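PDB 4W8H: toll-receptor-related 2 from Hydra vulgaris, which probably takes part in innate-immune signalling as a membrane receptor, its TIR domain, the part present here, associating with other TIR domains. Local coordinates for residues F118-N121 with L122-I126; L79-G82 with L83-Q86; I51-A54 with I55-N59; N72-C75 with D76-Q80; G44-F47 with A48-I51. All coordinates share one frame; numbering follows the deposited sequence.

Contact 1 (F118-N121 with L122-I126); sequences FWRN and LFRDI
The Phe123 ring lies with one face over Trp119 O, which stands 3.3 Å above the ring plane and offset toward its rim. Trp119 reaches the same ring with CE3, 4.1 Å from Phe123 CE1. The indole has a second neighbour in Leu122, whose CD2 sits 3.9 Å from Trp119 CZ3; these two side chains run side by side. Phe118 CD2 comes up over one indole face, so the phenyl edge meets the flat of the tryptophan, while Lys26 makes a cation-pi contact with Trp119.

On the outer surface, the Arg124 guanidinium has Arg120 O over one face and Asn121 OD1 at its edge. Arg124 NH2 is 2.8 Å from Asn121 OD1, a weak bond at 125°. The same oxygen accepts from Arg120 NE at 3.3 Å, with the donor above the amide's carbonyl plane. Both arginines have a second conformer, so these bonds hold for one conformer of each and are less certain. In those conformers Arg120 NE and Arg124 NH1, both donors, stand 3.2 Å apart without a bond. With an alanine here in place of Asn121, both guanidinium groups would probably lose their common acceptor and be set free to turn away. Chemically, Phe118 and Leu122 face strands 87-91 and 107-108, Trp119 and Phe123 pack toward helix 16-29, and on the outer side one amide oxygen probably eases the approach of two positive charges.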
loop_
_atom_site.group_PDB
_atom_site.type_symbol
_atom_site.label_atom_id
_atom_site.label_comp_id
_atom_site.label_asym_id
_atom_site.label_seq_id
_atom_site.Cartn_x
_atom_site.Cartn_y
_atom_site.Cartn_z
ATOM N N PHE A 118 5.951 4.856 13.650
ATOM C CA PHE A 118 5.408 4.303 12.418
ATOM C C PHE A 118 4.190 5.070 11.913
ATOM O O PHE A 118 4.145 5.505 10.759
ATOM C CB PHE A 118 5.061 2.823 12.633
ATOM C CG PHE A 118 4.551 2.141 11.385
ATOM C CD1 PHE A 118 5.439 1.574 10.482
ATOM C CD2 PHE A 118 3.211 2.090 11.141
ATOM C CE1 PHE A 118 4.958 0.947 9.324
ATOM C CE2 PHE A 118 2.723 1.475 9.998
ATOM C CZ PHE A 118 3.595 0.898 9.101
ATOM N N TRP A 119 3.162 5.215 12.744
ATOM C CA TRP A 119 1.931 5.805 12.249
ATOM C C TRP A 119 2.151 7.286 11.943
ATOM O O TRP A 119 1.651 7.773 10.961
ATOM C CB TRP A 119 0.778 5.609 13.266
ATOM C CG TRP A 119 0.482 4.174 13.462
ATOM C CD1 TRP A 119 0.702 3.411 14.576
ATOM C CD2 TRP A 119 -0.068 3.287 12.488
ATOM N NE1 TRP A 119 0.306 2.120 14.365
ATOM C CE2 TRP A 119 -0.169 2.007 13.091
ATOM C CE3 TRP A 119 -0.518 3.436 11.168
ATOM C CZ2 TRP A 119 -0.630 0.891 12.407
ATOM C CZ3 TRP A 119 -1.043 2.323 10.525
ATOM C CH2 TRP A 119 -1.064 1.065 11.134
ATOM N N ARG A 120 2.887 7.996 12.787
ATOM C CA ARG A 120 3.239 9.390 12.545
ATOM C C ARG A 120 3.871 9.547 11.163
ATOM O O ARG A 120 3.539 10.442 10.401
ATOM C CB ARG A 120 4.210 9.871 13.629
ATOM C CG ARG A 120 4.729 11.287 13.461
ATOM C CD ARG A 120 5.948 11.503 14.388
ATOM N NE ARG A 120 7.157 10.802 13.922
ATOM C CZ ARG A 120 8.349 10.857 14.525
ATOM N NH1 ARG A 120 9.371 10.191 14.013
ATOM N NH2 ARG A 120 8.540 11.575 15.629
ATOM N N ASN A 121 4.825 8.686 10.875
ATOM C CA ASN A 121 5.526 8.784 9.602
ATOM C C ASN A 121 4.621 8.480 8.414
ATOM O O ASN A 121 4.658 9.172 7.394
ATOM C CB ASN A 121 6.729 7.829 9.578
ATOM C CG ASN A 121 7.847 8.254 10.523
ATOM O OD1 ASN A 121 7.875 9.375 11.039
ATOM N ND2 ASN A 121 8.771 7.338 10.754
ATOM N N LEU A 122 3.806 7.447 8.547
ATOM C CA LEU A 122 2.893 7.079 7.482
ATOM C C LEU A 122 1.913 8.220 7.200
ATOM O O LEU A 122 1.730 8.649 6.051
ATOM C CB LEU A 122 2.143 5.810 7.879
ATOM C CG LEU A 122 1.110 5.314 6.876
ATOM C CD1 LEU A 122 1.740 5.001 5.486
ATOM C CD2 LEU A 122 0.412 4.067 7.374
ATOM N N PHE A 123 1.266 8.716 8.247
ATOM C CA PHE A 123 0.247 9.728 8.039
ATOM C C PHE A 123 0.882 11.009 7.503
ATOM O O PHE A 123 0.294 11.705 6.682
ATOM C CB PHE A 123 -0.499 10.034 9.336
ATOM C CG PHE A 123 -1.331 8.910 9.876
ATOM C CD1 PHE A 123 -1.632 7.771 9.155
ATOM C CD2 PHE A 123 -1.713 8.956 11.182
ATOM C CE1 PHE A 123 -2.363 6.744 9.698
ATOM C CE2 PHE A 123 -2.458 7.935 11.740
ATOM C CZ PHE A 123 -2.776 6.821 11.000
ATOM N N ARG A 124 2.076 11.357 7.951
ATOM C CA ARG A 124 2.756 12.561 7.480
ATOM C C ARG A 124 3.020 12.486 5.980
ATOM O O ARG A 124 2.864 13.472 5.252
ATOM C CB ARG A 124 4.057 12.740 8.267
ATOM C CG ARG A 124 4.815 14.001 7.950
ATOM C CD ARG A 124 6.188 13.929 8.562
ATOM N NE ARG A 124 6.172 14.000 10.020
ATOM C CZ ARG A 124 6.787 13.154 10.851
ATOM N NH1 ARG A 124 6.697 13.392 12.141
ATOM N NH2 ARG A 124 7.503 12.108 10.430
ATOM N N ASP A 125 3.446 11.319 5.519
ATOM C CA ASP A 125 3.731 11.198 4.105
ATOM C C ASP A 125 2.473 11.325 3.268
ATOM O O ASP A 125 2.458 11.990 2.205
ATOM C CB ASP A 125 4.457 9.921 3.724
ATOM C CG ASP A 125 4.951 9.975 2.290
ATOM O OD1 ASP A 125 5.826 10.805 2.004
ATOM O OD2 ASP A 125 4.437 9.259 1.440
ATOM N N ILE A 126 1.414 10.666 3.725
ATOM C CA ILE A 126 0.153 10.690 3.008
ATOM C C ILE A 126 -0.357 12.122 2.932
ATOM O O ILE A 126 -0.811 12.567 1.865
ATOM C CB ILE A 126 -0.862 9.774 3.686
ATOM C CG1 ILE A 126 -0.350 8.337 3.558
ATOM C CG2 ILE A 126 -2.268 10.000 3.096
ATOM C CD1 ILE A 126 -1.170 7.336 4.285
#

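Contact 2 (L79-G82 with L83-Q86); sequences LQIG and LSHQ
Ile81 O receives two donors from Ser84 where helix 73-82 gives way to a turn, and this is the tight part of the contact. Ser84 OG binds it at 2.7 Å in the carbonyl plane, whereas Ser84 N, at 2.9 Å, comes from well above that plane. The hydroxyl can do this because OG stands between the backbone N and the carbonyl carbon (chi1 74°), which folds it back toward the preceding turn. One residue on, His85 N bonds to Gly82 O at 2.9 Å and closes a type I beta turn from Gly82 to His85. The i to i+4 bond from Leu83 N to Leu79 O is likewise 2.9 Å long, and Leu83 CG rests 3.3 Å from that same Leu79 O.

The rest is looser. Leu79 CD1 and Leu83 CD2 meet at 4.2 Å, and Gln80 OE1 is equally far from Leu83 CD1, a grazing approach at the outer surface; the amide nitrogen NE2 of Gln80 turns instead to Asp76 of its own helix. Gln80 lies on the solvent side; Ser84 is exposed too, yet its OG and N are both tied to Ile81 O.

The turn delivers the chain from helix 73-82 to strand 87-91 of the parallel sheet. Leu79 and Leu83 lean on Phe100 in a loop, Ile81 in the conformer described packs on Met52 and Ile55 of helix 47-56, and His85 NE2 is hydrogen-bonded to Glu56 at the end of that helix.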
loop_
_atom_site.group_PDB
_atom_site.type_symbol
_atom_site.label_atom_id
_atom_site.label_comp_id
_atom_site.label_asym_id
_atom_site.label_seq_id
_atom_site.Cartn_x
_atom_site.Cartn_y
_atom_site.Cartn_z
ATOM N N LEU A 79 2.248 -3.413 -8.372
ATOM C CA LEU A 79 3.506 -2.783 -8.048
ATOM C C LEU A 79 4.196 -2.234 -9.289
ATOM O O LEU A 79 4.747 -1.133 -9.269
ATOM C CB LEU A 79 4.431 -3.761 -7.300
ATOM C CG LEU A 79 5.855 -3.308 -6.935
ATOM C CD1 LEU A 79 5.886 -2.060 -6.105
ATOM C CD2 LEU A 79 6.516 -4.413 -6.151
ATOM N N GLN A 80 4.224 -3.032 -10.352
ATOM C CA GLN A 80 4.888 -2.572 -11.574
ATOM C C GLN A 80 4.289 -1.253 -12.081
ATOM O O GLN A 80 5.031 -0.326 -12.443
ATOM C CB GLN A 80 4.815 -3.644 -12.678
ATOM C CG GLN A 80 5.549 -4.947 -12.393
ATOM C CD GLN A 80 7.006 -4.766 -12.068
ATOM O OE1 GLN A 80 7.697 -3.929 -12.661
ATOM N NE2 GLN A 80 7.496 -5.568 -11.117
ATOM N N ILE A 81 2.975 -1.136 -12.090
ATOM C CA ILE A 81 2.358 0.120 -12.504
ATOM C C ILE A 81 2.584 1.199 -11.428
ATOM O O ILE A 81 2.852 2.366 -11.739
ATOM C CB ILE A 81 0.882 -0.083 -12.853
ATOM C CG1 ILE A 81 0.794 -1.146 -13.975
ATOM C CG2 ILE A 81 0.267 1.236 -13.293
ATOM C CD1 ILE A 81 -0.511 -1.878 -14.042
ATOM N N GLY A 82 2.545 0.801 -10.158
ATOM C CA GLY A 82 2.771 1.741 -9.063
ATOM C C GLY A 82 4.125 2.436 -9.102
ATOM O O GLY A 82 4.224 3.594 -8.701
ATOM N N LEU A 83 5.146 1.751 -9.619
ATOM C CA LEU A 83 6.466 2.353 -9.758
ATOM C C LEU A 83 6.457 3.555 -10.704
ATOM O O LEU A 83 7.334 4.396 -10.650
ATOM C CB LEU A 83 7.454 1.337 -10.259
ATOM C CG LEU A 83 7.780 0.191 -9.298
ATOM C CD1 LEU A 83 8.679 -0.794 -10.032
ATOM C CD2 LEU A 83 8.440 0.711 -7.998
ATOM N N SER A 84 5.459 3.625 -11.565
ATOM C CA SER A 84 5.335 4.792 -12.455
ATOM C C SER A 84 4.567 5.951 -11.824
ATOM O O SER A 84 4.339 6.996 -12.452
ATOM C CB SER A 84 4.741 4.357 -13.807
ATOM O OG SER A 84 3.357 4.059 -13.763
ATOM N N HIS A 85 4.193 5.762 -10.564
ATOM C CA HIS A 85 3.535 6.780 -9.806
ATOM C C HIS A 85 4.254 6.895 -8.481
ATOM O O HIS A 85 5.477 6.824 -8.419
ATOM C CB HIS A 85 2.075 6.393 -9.637
ATOM C CG HIS A 85 1.294 6.477 -10.898
ATOM N ND1 HIS A 85 1.150 7.652 -11.597
ATOM C CD2 HIS A 85 0.594 5.543 -11.573
ATOM C CE1 HIS A 85 0.410 7.436 -12.667
ATOM N NE2 HIS A 85 0.047 6.165 -12.670
ATOM N N GLN A 86 3.516 6.999 -7.401
ATOM C CA GLN A 86 4.140 7.128 -6.095
ATOM C C GLN A 86 3.683 5.991 -5.231
ATOM O O GLN A 86 2.484 5.666 -5.216
ATOM C CB GLN A 86 3.719 8.428 -5.461
ATOM C CG GLN A 86 4.009 9.671 -6.268
ATOM C CD GLN A 86 3.584 10.867 -5.497
ATOM O OE1 GLN A 86 4.224 11.243 -4.510
ATOM N NE2 GLN A 86 2.486 11.503 -5.942
#

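Contact 3 (I51-A54 with I55-N59); sequences IMDA and IENSN
This is the C-terminal end of helix 47-56 and its turn into strand 58-65, a helix-to-strand junction of the flavodoxin-like TIR fold. Along the buried side, Ile51 and Ile55 lie side by side, pointing the same way, with Ile51 CG2 3.9 Å from Ile55 CD1. Both face helix 73-82, and Ala54 sits against strands 5-10 and 34-35.

Met52 and Glu56 run alongside each other on a more open flank. Two successive bends in the methionine chain (chi2 -61°, chi3 -52°) curl its methyl back, so that CE reaches 3.7 Å from Glu56 CG and 3.6 Å from Glu56 OE2. That carboxylate oxygen has its polar mate in His85, to which it is hydrogen-bonded.

Asn57 is the first residue to leave helical geometry, and it closes the helix with two donors to one acceptor. Asp53 O takes Asn57 N at 3.1 Å and Asn57 ND2 at 3.0 Å, so the side-chain amide reinforces the last i to i+4 backbone bond of the helix and is itself held in rotation. A water accepts from Asn57 ND2 and donates to Asp53 OD1, although Asp53 has a second conformer that makes this bridge less certain. Ser58 then begins the strand: in the conformer given, its OG donates to Ala54 O over 2.7 Å, lying in the carbonyl plane with a C=O...OG angle of 160°.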
loop_
_atom_site.group_PDB
_atom_site.type_symbol
_atom_site.label_atom_id
_atom_site.label_comp_id
_atom_site.label_asym_id
_atom_site.label_seq_id
_atom_site.Cartn_x
_atom_site.Cartn_y
_atom_site.Cartn_z
ATOM N N ILE A 51 -7.167 -2.878 -10.898
ATOM C CA ILE A 51 -5.830 -2.365 -10.546
ATOM C C ILE A 51 -5.719 -0.919 -10.935
ATOM O O ILE A 51 -5.293 -0.081 -10.163
ATOM C CB ILE A 51 -4.738 -3.222 -11.193
ATOM C CG1 ILE A 51 -4.686 -4.606 -10.544
ATOM C CG2 ILE A 51 -3.360 -2.536 -11.074
ATOM C CD1 ILE A 51 -3.814 -5.634 -11.280
ATOM N N MET A 52 -6.070 -0.622 -12.199
ATOM C CA MET A 52 -5.886 0.725 -12.727
ATOM C C MET A 52 -6.811 1.752 -12.105
ATOM O O MET A 52 -6.427 2.893 -11.920
ATOM C CB MET A 52 -6.004 0.718 -14.256
ATOM C CG MET A 52 -4.834 -0.027 -14.873
ATOM S SD MET A 52 -3.201 0.648 -14.551
ATOM C CE MET A 52 -3.417 2.343 -15.045
ATOM N N ASP A 53 -8.042 1.359 -11.825
ATOM C CA ASP A 53 -8.943 2.260 -11.127
ATOM C C ASP A 53 -8.370 2.664 -9.764
ATOM O O ASP A 53 -8.398 3.846 -9.402
ATOM C CB ASP A 53 -10.347 1.665 -10.977
ATOM C CG ASP A 53 -11.214 1.852 -12.222
ATOM O OD1 ASP A 53 -10.866 2.621 -13.160
ATOM O OD2 ASP A 53 -12.275 1.206 -12.245
ATOM N N ALA A 54 -7.863 1.713 -9.024
ATOM C CA ALA A 54 -7.313 1.993 -7.711
ATOM C C ALA A 54 -6.092 2.872 -7.811
ATOM O O ALA A 54 -5.933 3.804 -7.019
ATOM C CB ALA A 54 -6.970 0.681 -7.018
ATOM N N ILE A 55 -5.193 2.592 -8.749
ATOM C CA ILE A 55 -3.958 3.381 -8.845
ATOM C C ILE A 55 -4.239 4.790 -9.333
ATOM O O ILE A 55 -3.764 5.756 -8.761
ATOM C CB ILE A 55 -2.922 2.710 -9.740
ATOM C CG1 ILE A 55 -2.400 1.425 -9.113
ATOM C CG2 ILE A 55 -1.769 3.666 -10.059
ATOM C CD1 ILE A 55 -1.462 0.664 -10.021
ATOM N N GLU A 56 -5.010 4.925 -10.402
ATOM C CA GLU A 56 -5.173 6.236 -11.025
ATOM C C GLU A 56 -6.105 7.152 -10.244
ATOM O O GLU A 56 -6.083 8.363 -10.466
ATOM C CB GLU A 56 -5.659 6.098 -12.462
ATOM C CG GLU A 56 -4.670 5.345 -13.353
ATOM C CD GLU A 56 -3.315 6.024 -13.456
ATOM O OE1 GLU A 56 -3.266 7.258 -13.581
ATOM O OE2 GLU A 56 -2.281 5.320 -13.365
ATOM N N ASN A 57 -6.958 6.600 -9.385
ATOM C CA ASN A 57 -7.820 7.415 -8.574
ATOM C C ASN A 57 -7.329 7.650 -7.142
ATOM O O ASN A 57 -8.081 8.157 -6.309
ATOM C CB ASN A 57 -9.196 6.812 -8.568
ATOM C CG ASN A 57 -9.880 6.992 -9.906
ATOM O OD1 ASN A 57 -10.126 8.140 -10.340
ATOM N ND2 ASN A 57 -10.181 5.898 -10.578
ATOM N N SER A 58 -6.072 7.338 -6.901
ATOM C CA SER A 58 -5.427 7.509 -5.602
ATOM C C SER A 58 -4.152 8.324 -5.762
ATOM O O SER A 58 -3.473 8.194 -6.757
ATOM C CB SER A 58 -5.076 6.126 -5.030
ATOM O OG SER A 58 -6.230 5.326 -4.792
ATOM N N ASN A 59 -3.801 9.098 -4.741
ATOM C CA ASN A 59 -2.588 9.872 -4.820
ATOM C C ASN A 59 -1.364 9.008 -4.739
ATOM O O ASN A 59 -0.390 9.287 -5.401
ATOM C CB ASN A 59 -2.527 10.921 -3.715
ATOM C CG ASN A 59 -3.544 12.008 -3.886
ATOM O OD1 ASN A 59 -3.893 12.390 -5.014
ATOM N ND2 ASN A 59 -4.020 12.551 -2.764
HETATM O O HOH W 1 -11.694 5.632 -13.091
#

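Contact 4 (N72-C75 with D76-Q80); sequences NNIC and DKTLQ
Asn72 and the first eight residues of helix 73-82, the crossover between parallel strands 58-65 and 87-91 in a beta-alpha-beta unit, are joined by i to i+4 bonds: Asp76 N to Asn72 O at 2.9 Å, Lys77 N to Asn73 O at 3.0 Å, and Leu79 N to Cys75 O at 2.9 Å. Asn72 occupies the N-cap. With CG anti to the backbone N (chi1 -178°), its amide swings over the first turn, and OD1 accepts from Cys75 N at 2.8 Å in a nearly straight bond of 169°.

Farther along, Ile74 O is gripped twice by Thr78. The backbone N and OG1, the latter at 2.8 Å, approach from opposite faces of the carbonyl plane. The second bond satisfies the hydroxyl of a buried threonine, whose side chain packs on Ile51 and Ile55 of helix 47-56. Ile74 itself leans on Phe47. Lys77 lays its CG 3.5 Å from Asn73 O before leading away.

At the solvent surface Gln80 NE2 reaches the syn side of Asp76 OD1 at 3.1 Å, with the acceptor in the amide plane. The N-cap thus satisfies an amide of the first turn, and the Asp76-Gln80 bond spans one helical turn.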
loop_
_atom_site.group_PDB
_atom_site.type_symbol
_atom_site.label_atom_id
_atom_site.label_comp_id
_atom_site.label_asym_id
_atom_site.label_seq_id
_atom_site.Cartn_x
_atom_site.Cartn_y
_atom_site.Cartn_z
ATOM N N ASN A 72 2.356 -13.001 -5.056
ATOM C CA ASN A 72 0.996 -12.740 -5.485
ATOM C C ASN A 72 0.968 -11.995 -6.829
ATOM O O ASN A 72 1.567 -10.934 -6.983
ATOM C CB ASN A 72 0.274 -11.939 -4.391
ATOM C CG ASN A 72 -1.170 -11.670 -4.722
ATOM O OD1 ASN A 72 -1.472 -10.834 -5.573
ATOM N ND2 ASN A 72 -2.079 -12.421 -4.108
ATOM N N ASN A 73 0.267 -12.554 -7.809
ATOM C CA ASN A 73 0.259 -12.004 -9.180
ATOM C C ASN A 73 -0.356 -10.613 -9.261
ATOM O O ASN A 73 0.210 -9.712 -9.919
ATOM C CB ASN A 73 -0.461 -12.965 -10.128
ATOM C CG ASN A 73 0.375 -14.194 -10.480
ATOM O OD1 ASN A 73 1.606 -14.195 -10.341
ATOM N ND2 ASN A 73 -0.299 -15.248 -10.954
ATOM N N ILE A 74 -1.502 -10.423 -8.606
ATOM C CA ILE A 74 -2.120 -9.105 -8.620
ATOM C C ILE A 74 -1.208 -8.090 -7.948
ATOM O O ILE A 74 -1.059 -6.985 -8.440
ATOM C CB ILE A 74 -3.533 -9.141 -8.002
ATOM C CG1 ILE A 74 -4.494 -9.794 -8.994
ATOM C CG2 ILE A 74 -4.003 -7.730 -7.642
ATOM C CD1 ILE A 74 -5.877 -10.007 -8.430
ATOM N N CYS A 75 -0.606 -8.458 -6.817
ATOM C CA CYS A 75 0.341 -7.565 -6.178
ATOM C C CYS A 75 1.483 -7.164 -7.104
ATOM O O CYS A 75 1.855 -5.989 -7.163
ATOM C CB CYS A 75 0.892 -8.177 -4.884
ATOM S SG CYS A 75 -0.322 -8.352 -3.595
ATOM N N ASP A 76 2.074 -8.143 -7.790
ATOM C CA ASP A 76 3.185 -7.785 -8.670
ATOM C C ASP A 76 2.754 -6.821 -9.784
ATOM O O ASP A 76 3.461 -5.860 -10.075
ATOM C CB ASP A 76 3.813 -9.011 -9.292
ATOM C CG ASP A 76 4.972 -8.632 -10.226
ATOM O OD1 ASP A 76 5.918 -7.927 -9.783
ATOM O OD2 ASP A 76 4.921 -8.971 -11.416
ATOM N N LYS A 77 1.621 -7.087 -10.418
ATOM C CA LYS A 77 1.159 -6.244 -11.521
ATOM C C LYS A 77 0.881 -4.839 -11.009
ATOM O O LYS A 77 1.203 -3.847 -11.655
ATOM C CB LYS A 77 -0.103 -6.856 -12.115
ATOM C CG LYS A 77 0.109 -8.091 -13.006
ATOM C CD LYS A 77 -1.226 -8.792 -13.284
ATOM C CE LYS A 77 -1.100 -9.888 -14.322
ATOM N NZ LYS A 77 -1.651 -9.447 -15.626
ATOM N N THR A 78 0.289 -4.760 -9.823
ATOM C CA THR A 78 -0.003 -3.473 -9.239
ATOM C C THR A 78 1.267 -2.711 -8.933
ATOM O O THR A 78 1.374 -1.517 -9.208
ATOM C CB THR A 78 -0.806 -3.629 -7.940
ATOM O OG1 THR A 78 -2.004 -4.374 -8.210
ATOM C CG2 THR A 78 -1.127 -2.309 -7.343
ATOM N N LEU A 79 2.248 -3.413 -8.372
ATOM C CA LEU A 79 3.506 -2.783 -8.048
ATOM C C LEU A 79 4.196 -2.234 -9.289
ATOM O O LEU A 79 4.747 -1.133 -9.269
ATOM C CB LEU A 79 4.431 -3.761 -7.300
ATOM C CG LEU A 79 5.855 -3.308 -6.935
ATOM C CD1 LEU A 79 5.886 -2.060 -6.105
ATOM C CD2 LEU A 79 6.516 -4.413 -6.151
ATOM N N GLN A 80 4.224 -3.032 -10.352
ATOM C CA GLN A 80 4.888 -2.572 -11.574
ATOM C C GLN A 80 4.289 -1.253 -12.081
ATOM O O GLN A 80 5.031 -0.326 -12.443
ATOM C CB GLN A 80 4.815 -3.644 -12.678
ATOM C CG GLN A 80 5.549 -4.947 -12.393
ATOM C CD GLN A 80 7.006 -4.766 -12.068
ATOM O OE1 GLN A 80 7.697 -3.929 -12.661
ATOM N NE2 GLN A 80 7.496 -5.568 -11.117
#

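Contact 5 (G44-F47 with A48-I51); sequences GNFF and AENI
Glu49 OE1 accepts from Phe46 N over 2.9 Å, with an N-H...O angle of 160°, and meets the amide on the anti side of the carboxylate. Phe46 is the N-cap of helix 47-56, so this is the side-chain-to-backbone half of a capping box; the phenylalanine has no polar group to return the second half. Glu49 reaches back because its chain stays extended beyond CG (chi2 179°). OE1 also lies 3.6 Å from Phe46 CD2 and 3.5 Å from Asn45 CB. Phe46 and Glu49 run alongside each other, while the Asn45 side chain crosses the glutamate at about a right angle.

After the loop from helix 37-40, the helix starts with Asn50 N to Phe46 O at 3.1 Å and Ile51 N to Phe47 O at 2.9 Å; Phe47 and Ile51 pack on helix 73-82. A water donates to Asn50 OD1 and lies doubtfully close to Asn45 ND2; Asn50 OD1 also accepts from Thr42 N. Replacing Glu49 by a lysine would probably leave Phe46 N without its acceptor and set a positive charge at the wrong end of the helix. As it stands, a negative carboxylate faces the helix's N-terminal end, where it would probably be electrostatically favourable.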
loop_
_atom_site.group_PDB
_atom_site.type_symbol
_atom_site.label_atom_id
_atom_site.label_comp_id
_atom_site.label_asym_id
_atom_site.label_seq_id
_atom_site.Cartn_x
_atom_site.Cartn_y
_atom_site.Cartn_z
ATOM N N GLY A 44 -17.057 -7.978 -12.030
ATOM C CA GLY A 44 -17.289 -8.060 -13.457
ATOM C C GLY A 44 -16.337 -7.261 -14.270
ATOM O O GLY A 44 -16.359 -7.400 -15.502
ATOM N N ASN A 45 -15.523 -6.419 -13.637
ATOM C CA ASN A 45 -14.405 -5.815 -14.329
ATOM C C ASN A 45 -13.253 -6.787 -14.320
ATOM O O ASN A 45 -13.152 -7.652 -13.438
ATOM C CB ASN A 45 -13.997 -4.490 -13.682
ATOM C CG ASN A 45 -14.776 -3.308 -14.210
ATOM O OD1 ASN A 45 -15.703 -3.470 -14.981
ATOM N ND2 ASN A 45 -14.418 -2.119 -13.767
ATOM N N PHE A 46 -12.356 -6.641 -15.296
ATOM C CA PHE A 46 -11.160 -7.451 -15.308
ATOM C C PHE A 46 -10.211 -7.006 -14.197
ATOM O O PHE A 46 -10.237 -5.852 -13.746
ATOM C CB PHE A 46 -10.438 -7.386 -16.670
ATOM C CG PHE A 46 -11.254 -7.959 -17.790
ATOM C CD1 PHE A 46 -11.535 -9.298 -17.800
ATOM C CD2 PHE A 46 -11.802 -7.150 -18.756
ATOM C CE1 PHE A 46 -12.321 -9.843 -18.799
ATOM C CE2 PHE A 46 -12.577 -7.691 -19.765
ATOM C CZ PHE A 46 -12.834 -9.030 -19.770
ATOM N N PHE A 47 -9.358 -7.921 -13.785
ATOM C CA PHE A 47 -8.393 -7.608 -12.727
ATOM C C PHE A 47 -7.612 -6.331 -13.080
ATOM O O PHE A 47 -7.406 -5.498 -12.211
ATOM C CB PHE A 47 -7.369 -8.732 -12.561
ATOM C CG PHE A 47 -7.910 -10.041 -11.983
ATOM C CD1 PHE A 47 -9.171 -10.145 -11.444
ATOM C CD2 PHE A 47 -7.108 -11.177 -12.010
ATOM C CE1 PHE A 47 -9.599 -11.359 -10.902
ATOM C CE2 PHE A 47 -7.524 -12.362 -11.451
ATOM C CZ PHE A 47 -8.782 -12.448 -10.932
ATOM N N ALA A 48 -7.157 -6.212 -14.337
ATOM C CA ALA A 48 -6.346 -5.073 -14.706
ATOM C C ALA A 48 -7.119 -3.766 -14.617
ATOM O O ALA A 48 -6.545 -2.727 -14.284
ATOM C CB ALA A 48 -5.798 -5.231 -16.138
ATOM N N GLU A 49 -8.418 -3.811 -14.896
ATOM C CA GLU A 49 -9.251 -2.634 -14.760
ATOM C C GLU A 49 -9.351 -2.180 -13.303
ATOM O O GLU A 49 -9.300 -0.998 -13.006
ATOM C CB GLU A 49 -10.628 -2.921 -15.308
ATOM C CG GLU A 49 -10.604 -3.064 -16.825
ATOM C CD GLU A 49 -11.940 -3.379 -17.422
ATOM O OE1 GLU A 49 -12.672 -4.241 -16.912
ATOM O OE2 GLU A 49 -12.232 -2.816 -18.510
ATOM N N ASN A 50 -9.536 -3.117 -12.387
ATOM C CA ASN A 50 -9.598 -2.780 -10.974
ATOM C C ASN A 50 -8.268 -2.295 -10.438
ATOM O O ASN A 50 -8.245 -1.419 -9.577
ATOM C CB ASN A 50 -10.168 -3.985 -10.196
ATOM C CG ASN A 50 -11.683 -4.015 -10.269
ATOM O OD1 ASN A 50 -12.334 -2.978 -10.165
ATOM N ND2 ASN A 50 -12.252 -5.185 -10.460
ATOM N N ILE A 51 -7.167 -2.878 -10.898
ATOM C CA ILE A 51 -5.830 -2.365 -10.546
ATOM C C ILE A 51 -5.719 -0.919 -10.935
ATOM O O ILE A 51 -5.293 -0.081 -10.163
ATOM C CB ILE A 51 -4.738 -3.222 -11.193
ATOM C CG1 ILE A 51 -4.686 -4.606 -10.544
ATOM C CG2 ILE A 51 -3.360 -2.536 -11.074
ATOM C CD1 ILE A 51 -3.814 -5.634 -11.280
HETATM O O HOH W 2 -12.598 -1.293 -12.296
#

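How the contacts relate
Every contact is local, along an unbroken run of chain, so none closes a long loop and none nests or crosses. From the N terminus, contact 5 opens helix 47-56 and contact 3, sharing Ile51, ends it and enters strand 58-65. After that strand, contact 4 starts helix 73-82 and contact 2, sharing Leu79 and Gln80, leads out of it toward strand 87-91. The contacts on one helix touch those on the other: Ile51 packs on Thr78, and Glu56 is hydrogen-bonded to His85. Contact 1 lies far along the chain on helix 115-127, its centre about 20 Å from those of contacts 2 and 3, covering another part of the parallel sheet.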